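Local coordinates for cell divisionFtsK/SpoIIIE (PDB 4NH0), which acts as a multidomain ATPase of the type VII (ESX) secretion system, which exports proteins such as EsxB from the cell, and might be its translocase subunit, at residues 694-699 with 770-775; 277-282 with 292-297. One frame throughout, in Å; residues are numbered along the deposited sequence.

Interaction 1: residues 694-699 with 770-775. With MG (magnesium ion), chain D.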
# COMPACT_ATOMS: atom_id res chain seq x y z
N LEU A 694 8.35 -9.17 -5.49
CA LEU A 694 7.77 -9.95 -6.57
C LEU A 694 6.78 -9.06 -7.32
O LEU A 694 5.60 -9.02 -6.97
CB LEU A 694 7.08 -11.20 -6.05
CG LEU A 694 7.88 -12.49 -5.88
CD1 LEU A 694 9.14 -12.27 -5.07
CD2 LEU A 694 7.03 -13.57 -5.24
N ASP A 695 7.27 -8.33 -8.32
CA ASP A 695 6.43 -7.35 -8.99
C ASP A 695 5.41 -8.01 -9.90
O ASP A 695 5.69 -8.32 -11.04
CB ASP A 695 7.28 -6.36 -9.79
CG ASP A 695 6.56 -5.06 -10.06
OD1 ASP A 695 5.32 -5.06 -10.12
OD2 ASP A 695 7.24 -4.02 -10.20
N PHE A 696 4.20 -8.21 -9.37
CA PHE A 696 3.12 -8.78 -10.15
C PHE A 696 2.02 -7.76 -10.45
O PHE A 696 0.93 -8.13 -10.85
CB PHE A 696 2.54 -10.00 -9.43
CG PHE A 696 3.43 -11.21 -9.45
CD1 PHE A 696 4.38 -11.36 -10.45
CD2 PHE A 696 3.33 -12.19 -8.47
CE1 PHE A 696 5.21 -12.47 -10.47
CE2 PHE A 696 4.15 -13.29 -8.49
CZ PHE A 696 5.09 -13.43 -9.49
N GLY A 697 2.33 -6.47 -10.29
CA GLY A 697 1.34 -5.44 -10.59
C GLY A 697 1.85 -4.22 -11.34
O GLY A 697 1.78 -3.11 -10.82
N GLY A 698 2.36 -4.42 -12.55
CA GLY A 698 2.75 -3.30 -13.39
C GLY A 698 4.22 -3.17 -13.71
O GLY A 698 4.60 -2.50 -14.67
N GLY A 699 5.06 -3.81 -12.90
CA GLY A 699 6.50 -3.75 -13.11
C GLY A 699 7.08 -2.42 -12.67
O GLY A 699 8.18 -2.05 -13.08
N LEU A 770 9.30 -9.12 2.45
CA LEU A 770 8.96 -9.80 1.20
C LEU A 770 7.74 -9.14 0.57
O LEU A 770 6.64 -9.23 1.11
CB LEU A 770 8.71 -11.28 1.44
CG LEU A 770 8.28 -12.10 0.23
CD1 LEU A 770 9.37 -12.12 -0.82
CD2 LEU A 770 7.91 -13.52 0.64
N VAL A 771 7.95 -8.49 -0.56
CA VAL A 771 6.88 -7.73 -1.21
C VAL A 771 6.31 -8.46 -2.42
O VAL A 771 7.04 -8.86 -3.32
CB VAL A 771 7.37 -6.34 -1.65
CG1 VAL A 771 6.21 -5.52 -2.19
CG2 VAL A 771 8.04 -5.63 -0.49
N VAL A 772 4.99 -8.62 -2.44
CA VAL A 772 4.29 -9.18 -3.59
C VAL A 772 3.24 -8.19 -4.07
O VAL A 772 2.36 -7.79 -3.31
CB VAL A 772 3.62 -10.52 -3.25
CG1 VAL A 772 2.86 -11.05 -4.44
CG2 VAL A 772 4.66 -11.53 -2.79
N ASP A 773 3.34 -7.79 -5.34
CA ASP A 773 2.49 -6.73 -5.87
C ASP A 773 1.07 -7.22 -6.16
O ASP A 773 0.10 -6.54 -5.81
CB ASP A 773 3.11 -6.15 -7.14
CG ASP A 773 2.70 -4.71 -7.39
OD1 ASP A 773 1.67 -4.29 -6.84
OD2 ASP A 773 3.41 -4.01 -8.14
N ASN A 774 0.94 -8.37 -6.79
CA ASN A 774 -0.38 -8.94 -7.07
C ASN A 774 -0.46 -10.37 -6.57
O ASN A 774 -0.01 -11.30 -7.24
CB ASN A 774 -0.68 -8.89 -8.56
CG ASN A 774 -2.14 -9.10 -8.89
OD1 ASN A 774 -2.87 -9.76 -8.15
ND2 ASN A 774 -2.58 -8.55 -10.01
N TRP A 775 -1.05 -10.53 -5.39
CA TRP A 775 -1.15 -11.84 -4.75
C TRP A 775 -1.94 -12.83 -5.59
O TRP A 775 -1.66 -14.03 -5.57
CB TRP A 775 -1.79 -11.69 -3.37
CG TRP A 775 -1.89 -12.98 -2.63
CD1 TRP A 775 -2.99 -13.78 -2.51
CD2 TRP A 775 -0.84 -13.64 -1.90
NE1 TRP A 775 -2.70 -14.88 -1.75
CE2 TRP A 775 -1.38 -14.82 -1.37
CE3 TRP A 775 0.50 -13.33 -1.65
CZ2 TRP A 775 -0.63 -15.70 -0.60
CZ3 TRP A 775 1.24 -14.21 -0.89
CH2 TRP A 775 0.68 -15.38 -0.37
MG MG D . -0.04 -2.74 -9.94
O HOH W 1 0.23 -1.08 -11.10

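Interaction 2: residues 277-282 with 292-297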
# COMPACT_ATOMS: atom_id res chain seq x y z
N ARG A 277 -22.99 46.48 19.51
CA ARG A 277 -22.27 45.24 19.22
C ARG A 277 -23.08 44.38 18.26
O ARG A 277 -24.27 44.15 18.48
CB ARG A 277 -21.97 44.47 20.50
CG ARG A 277 -20.96 45.14 21.41
CD ARG A 277 -20.46 44.19 22.48
NE ARG A 277 -19.56 44.85 23.42
CZ ARG A 277 -19.91 45.20 24.65
NH1 ARG A 277 -21.13 44.94 25.10
NH2 ARG A 277 -19.03 45.80 25.44
N LEU A 278 -22.43 43.92 17.19
CA LEU A 278 -23.06 43.09 16.18
C LEU A 278 -24.31 43.75 15.60
O LEU A 278 -25.27 43.07 15.24
CB LEU A 278 -23.40 41.71 16.75
CG LEU A 278 -22.37 40.59 16.54
CD1 LEU A 278 -20.97 41.06 16.87
CD2 LEU A 278 -22.74 39.38 17.37
N ARG A 279 -24.28 45.07 15.53
CA ARG A 279 -25.39 45.85 14.98
C ARG A 279 -24.88 46.80 13.91
O ARG A 279 -24.17 47.76 14.20
CB ARG A 279 -26.11 46.63 16.08
CG ARG A 279 -27.11 47.64 15.56
CD ARG A 279 -27.74 48.43 16.70
NE ARG A 279 -28.85 47.71 17.32
CZ ARG A 279 -30.13 48.00 17.10
NH1 ARG A 279 -30.46 48.99 16.27
NH2 ARG A 279 -31.08 47.30 17.70
N VAL A 280 -25.25 46.52 12.66
CA VAL A 280 -24.80 47.32 11.53
C VAL A 280 -25.97 47.72 10.64
O VAL A 280 -26.96 46.99 10.56
CB VAL A 280 -23.75 46.57 10.69
CG1 VAL A 280 -22.46 46.41 11.48
CG2 VAL A 280 -24.29 45.22 10.26
N PRO A 281 -25.87 48.88 9.98
CA PRO A 281 -26.91 49.30 9.04
C PRO A 281 -26.83 48.52 7.73
O PRO A 281 -25.73 48.22 7.26
CB PRO A 281 -26.59 50.78 8.81
CG PRO A 281 -25.13 50.88 9.04
CD PRO A 281 -24.83 49.90 10.14
N ILE A 282 -27.98 48.20 7.15
CA ILE A 282 -28.02 47.48 5.89
C ILE A 282 -28.65 48.33 4.79
O ILE A 282 -28.53 48.01 3.61
CB ILE A 282 -28.80 46.16 6.01
CG1 ILE A 282 -30.27 46.44 6.37
CG2 ILE A 282 -28.16 45.26 7.05
CD1 ILE A 282 -31.10 45.19 6.54
N GLU A 292 -31.05 49.12 10.90
CA GLU A 292 -29.97 48.34 11.49
C GLU A 292 -30.38 46.90 11.74
O GLU A 292 -31.54 46.61 12.06
CB GLU A 292 -29.50 48.98 12.80
CG GLU A 292 -28.80 50.31 12.62
CD GLU A 292 -28.31 50.89 13.93
OE1 GLU A 292 -29.07 50.84 14.92
OE2 GLU A 292 -27.17 51.40 13.97
N LEU A 293 -29.42 45.99 11.61
CA LEU A 293 -29.64 44.59 11.90
C LEU A 293 -28.80 44.16 13.10
O LEU A 293 -27.57 44.18 13.04
CB LEU A 293 -29.33 43.72 10.69
CG LEU A 293 -29.54 42.22 10.87
CD1 LEU A 293 -30.94 41.93 11.37
CD2 LEU A 293 -29.28 41.48 9.56
N ASP A 294 -29.46 43.78 14.18
CA ASP A 294 -28.79 43.39 15.41
C ASP A 294 -28.95 41.90 15.66
O ASP A 294 -30.01 41.45 16.08
CB ASP A 294 -29.35 44.20 16.59
CG ASP A 294 -28.66 43.88 17.90
OD1 ASP A 294 -29.05 42.88 18.55
OD2 ASP A 294 -27.74 44.63 18.28
N ILE A 295 -27.89 41.13 15.41
CA ILE A 295 -27.98 39.68 15.49
C ILE A 295 -27.64 39.13 16.88
O ILE A 295 -27.40 37.94 17.03
CB ILE A 295 -27.06 39.01 14.46
CG1 ILE A 295 -25.61 39.43 14.68
CG2 ILE A 295 -27.51 39.36 13.05
CD1 ILE A 295 -24.64 38.77 13.74
N LYS A 296 -27.61 40.01 17.88
CA LYS A 296 -27.40 39.57 19.25
C LYS A 296 -28.63 38.84 19.77
O LYS A 296 -29.71 38.98 19.21
CB LYS A 296 -27.08 40.75 20.16
CG LYS A 296 -25.79 41.48 19.84
CD LYS A 296 -25.53 42.57 20.85
CE LYS A 296 -26.64 43.60 20.83
NZ LYS A 296 -26.44 44.66 21.85
N GLU A 297 -28.45 38.06 20.83
CA GLU A 297 -29.57 37.35 21.44
C GLU A 297 -30.61 38.34 21.95
O GLU A 297 -30.29 39.49 22.24
CB GLU A 297 -29.09 36.45 22.57
CG GLU A 297 -28.31 37.17 23.66
CD GLU A 297 -27.94 36.26 24.81
OE1 GLU A 297 -28.53 35.16 24.91
OE2 GLU A 297 -27.07 36.64 25.62

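Interaction 1: residues 694-699 with 770-775
D695 OD1, lying beside the carboxylate of D773, accepts two backbone N-H groups of its own loop. G699 N donates to D695 OD1 at 3.1 Å, from above the carboxylate plane. G697 N adds a weak bond to D695 OD1 at 3.3 Å. D695 OD2 takes L701 N, so the loop is wrapped round one acid. The carboxylates of D695 and D773 point the same way, with planes 37° apart. The loop presents G697 O to the magnesium ion at 2.1 Å. S670 and a water also bind this metal.

Two backbone bonds hold the segments in parallel pairing: L694 N to V771 O at 2.6 Å, and D773 N to L694 O at 3.0 Å. On one sheet face L694 CD2 meets V772 CG2 at 4.0 Å. The F696 ring has N774 O at its edge, near its plane. D773 directly follows the hydrophobic strand 767-772, consistent with a Walker B aspartate. N774 follows, where an ATPase of this class usually has glutamate, and N-caps the next helix.

Strand 767-772 lies between strands 689-694 and 801-807. L694 and F696 pack on helix 719-742, while V771 and D773 touch helix 669-683, which follows the P-loop.

Interaction 2: residues 277-282 with 292-297
R279 sends CG anti to its backbone N (chi1 170°) and bends at chi3 (-83°), which swings the guanidinium across the neighbouring strand between E292 and D294. R279 NH1 makes a salt bridge to E292 OE1 at 2.7 Å. The acceptor lies in the guanidinium plane, but NH1 meets it on the anti side, tilted out of the carboxylate plane. The two planes lie 68° apart. R279 NE reaches D294 OD2 at 3.4 Å, a weak bond within a second salt bridge. K296 NZ, less surely placed, adds a long ion pair to D294 OD2. With an alanine here, E292 would probably lose its positive mate in this hairpin, and D294 would be left with the long pair to K296. The other oxygen, D294 OD1, accepts K296 N at 3.3 Å, an Asx turn, and takes a weak bond from G302 N.

The segments belong to a beta hairpin, strands 279-284 and 290-294, at the edge of the first FtsK domain's sheet. R279 and D294 form a non-hydrogen-bonded antiparallel pair, as do P281 and E292. V280 and L293 form the hydrogen-bonded pair between them. L293 N donates to V280 O at 2.9 Å, and the return bond from V280 N is weak. Past the strand, I295 N donates to L278 O at 3.3 Å.

L278 CB lies 3.8 Å from I295 CG1, the two side chains crossing at about a right angle. I282 CG2 touches L293 CB at 4.1 Å. V280 and L293 face away from the charged cluster and pack on helix 317-329.

Interactions 1 and 2 lie in different FtsK domains, with centres 64 Å apart and nearest atoms about 54 Å apart. They do not touch. The two domains share one strand order, so the hairpin of interaction 2 has its counterpart in strands 631-639 and 644-651 of the second domain. Interaction 1 joins two parallel strands, one in from outer strand 710-714, at the nucleotide: G697 touches ATP, and the side chain of D773 is about 4 Å from that of S670. Interaction 2 is at a sheet edge. Its I282 side chain lies about 12 Å from G316 of the predicted ATP site in the first domain, probably the only one that hydrolyses ATP.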